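Local coordinates for protein glucose-6-phosphate 1-dehydrogenase (Mycobacterium avium, PDB 4LGV) that catalyses the oxidation of glucose 6-phosphate to 6-phosphogluconolactone, the first step of the pentose phosphate pathway, at residues K197-L203 with L376-P380. Residues are numbered along the deposited sequence; the frame is centred on the assembly and turned at random.
Sequences KQPVEEL and LRIDP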
loop_
_atom_site.group_PDB
_atom_site.type_symbol
_atom_site.label_atom_id
_atom_site.label_comp_id
_atom_site.label_asym_id
_atom_site.label_seq_id
_atom_site.Cartn_x
_atom_site.Cartn_y
_atom_site.Cartn_z
ATOM N N LYS A 197 5.818 12.286 32.189
ATOM C CA LYS A 197 4.975 11.096 32.088
ATOM C C LYS A 197 5.047 10.435 30.737
ATOM O O LYS A 197 4.435 9.393 30.525
ATOM C CB LYS A 197 3.499 11.469 32.310
ATOM C CG LYS A 197 3.179 11.976 33.696
ATOM C CD LYS A 197 1.720 12.460 33.823
ATOM C CE LYS A 197 1.304 12.622 35.284
ATOM N NZ LYS A 197 1.212 11.264 35.925
ATOM N N GLN A 198 5.682 11.069 29.780
ATOM C CA GLN A 198 5.604 10.577 28.435
ATOM C C GLN A 198 6.574 9.427 28.201
ATOM O O GLN A 198 7.773 9.560 28.449
ATOM C CB GLN A 198 5.875 11.700 27.450
ATOM C CG GLN A 198 4.649 12.574 27.296
ATOM C CD GLN A 198 4.772 13.606 26.197
ATOM O OE1 GLN A 198 5.417 13.365 25.195
ATOM N NE2 GLN A 198 4.085 14.749 26.363
ATOM N N PRO A 199 6.059 8.305 27.686
ATOM C CA PRO A 199 6.891 7.171 27.372
ATOM C C PRO A 199 7.502 7.328 25.993
ATOM O O PRO A 199 7.118 6.598 25.052
ATOM C CB PRO A 199 5.891 6.006 27.428
ATOM C CG PRO A 199 4.596 6.577 26.998
ATOM C CD PRO A 199 4.636 8.021 27.439
ATOM N N VAL A 200 8.431 8.279 25.881
ATOM C CA VAL A 200 9.011 8.713 24.615
ATOM C C VAL A 200 9.727 7.562 23.883
ATOM O O VAL A 200 9.468 7.313 22.700
ATOM C CB VAL A 200 9.953 9.918 24.819
ATOM C CG1 VAL A 200 10.665 10.309 23.530
ATOM C CG2 VAL A 200 9.168 11.135 25.297
ATOM N N GLU A 201 10.614 6.859 24.571
ATOM C CA GLU A 201 11.367 5.788 23.924
ATOM C C GLU A 201 10.488 4.619 23.613
ATOM O O GLU A 201 10.614 4.008 22.539
ATOM C CB GLU A 201 12.534 5.304 24.771
ATOM C CG GLU A 201 13.730 6.240 24.758
ATOM C CD GLU A 201 14.844 5.793 25.720
ATOM O OE1 GLU A 201 14.889 4.586 26.128
ATOM O OE2 GLU A 201 15.670 6.666 26.072
ATOM N N GLU A 202 9.558 4.317 24.520
ATOM C CA GLU A 202 8.760 3.101 24.420
ATOM C C GLU A 202 7.688 3.204 23.372
ATOM O O GLU A 202 7.362 2.265 22.698
ATOM C CB GLU A 202 8.149 2.761 25.779
ATOM C CG GLU A 202 9.192 2.578 26.887
ATOM C CD GLU A 202 9.520 3.854 27.685
ATOM O OE1 GLU A 202 9.203 4.972 27.242
ATOM O OE2 GLU A 202 10.047 3.737 28.812
ATOM N N LEU A 203 7.135 4.388 23.197
ATOM C CA LEU A 203 6.164 4.594 22.146
ATOM C C LEU A 203 6.820 4.592 20.747
ATOM O O LEU A 203 6.245 4.106 19.755
ATOM C CB LEU A 203 5.502 5.922 22.421
ATOM C CG LEU A 203 4.343 6.342 21.578
ATOM C CD1 LEU A 203 3.380 5.183 21.374
ATOM C CD2 LEU A 203 3.629 7.453 22.297
ATOM N N LEU A 376 -3.793 3.599 22.746
ATOM C CA LEU A 376 -2.591 3.795 23.525
ATOM C C LEU A 376 -2.932 4.514 24.832
ATOM O O LEU A 376 -3.311 5.673 24.788
ATOM C CB LEU A 376 -1.595 4.651 22.723
ATOM C CG LEU A 376 -1.247 4.155 21.316
ATOM C CD1 LEU A 376 -0.388 5.145 20.594
ATOM C CD2 LEU A 376 -0.523 2.834 21.360
ATOM N N ARG A 377 -2.827 3.836 25.973
ATOM C CA ARG A 377 -2.913 4.496 27.246
ATOM C C ARG A 377 -1.521 5.057 27.588
ATOM O O ARG A 377 -0.562 4.313 27.699
ATOM C CB ARG A 377 -3.396 3.539 28.360
ATOM C CG ARG A 377 -3.656 4.291 29.664
ATOM C CD ARG A 377 -4.377 3.487 30.753
ATOM N NE ARG A 377 -3.671 2.264 31.042
ATOM C CZ ARG A 377 -4.146 1.048 30.832
ATOM N NH1 ARG A 377 -5.396 0.877 30.401
ATOM N NH2 ARG A 377 -3.379 -0.002 31.076
ATOM N N ILE A 378 -1.431 6.372 27.659
ATOM C CA ILE A 378 -0.179 7.091 27.892
ATOM C C ILE A 378 0.078 7.117 29.388
ATOM O O ILE A 378 1.209 7.026 29.818
ATOM C CB ILE A 378 -0.290 8.559 27.392
ATOM C CG1 ILE A 378 -0.633 8.607 25.903
ATOM C CG2 ILE A 378 0.978 9.351 27.641
ATOM C CD1 ILE A 378 0.246 7.761 25.029
ATOM N N ASP A 379 -0.990 7.248 30.175
ATOM C CA ASP A 379 -0.899 7.410 31.627
ATOM C C ASP A 379 -2.288 7.161 32.233
ATOM O O ASP A 379 -3.307 7.449 31.595
ATOM C CB ASP A 379 -0.441 8.839 31.965
ATOM C CG ASP A 379 -0.236 9.071 33.448
ATOM O OD1 ASP A 379 0.691 8.449 34.029
ATOM O OD2 ASP A 379 -1.014 9.863 34.045
ATOM N N PRO A 380 -2.343 6.543 33.414
ATOM C CA PRO A 380 -1.269 5.836 34.053
ATOM C C PRO A 380 -1.115 4.487 33.449
ATOM O O PRO A 380 -1.897 4.099 32.585
ATOM C CB PRO A 380 -1.748 5.687 35.523
ATOM C CG PRO A 380 -3.256 5.671 35.460
ATOM C CD PRO A 380 -3.616 6.437 34.174
HETATM O O HOH W 1 3.822 7.018 31.000
#
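The turn leading into helix 200-209 meets the end of strand 373-379 in the large mixed sheet, and Lys197, which closes the family signature RVDHFLGK, reaches Asp379. In relatives this signature lines the glucose 6-phosphate site, so the contact probably borders the active centre. The lysine is extended until its last bend (chi4 -69°), which brings NZ over the carboxylate. There Lys197 NZ forms a salt bridge to Asp379 OD2 at 3.2 Å, approaching from 40° above the carboxylate plane. A weak bond from Lys197 NZ to Asp379 OD1 spans 3.4 Å. Asp379 presents the group with CG anti to its own N (chi1 -176°). The strongest partner of NZ is the carbonyl of Leu409, with Gly410 O accepting as well. A water joins the two backbones, donating to Ile378 O at 2.9 Å and to Lys197 O; the latter distance is short, so its exact position is doubtful. Beyond the water the surface turns apolar. Pro199, centre of an inverse gamma turn and N-cap of the helix, sets CD at 3.9 Å from Ile378 CG2, the two side chains crossing at about a right angle. One turn on, Leu203 CD1 touches Leu376 CD1 at 3.8 Å, while its CD2 lies a looser 4.4 Å from Ile378 CD1. Ile378 and Asp379 form a classic beta bulge against Thr348 on strand 347-354. Aliphatic packing thus seats the helix start on the strand, while one carboxylate and two carbonyls surround NZ and would restrict where it can swing.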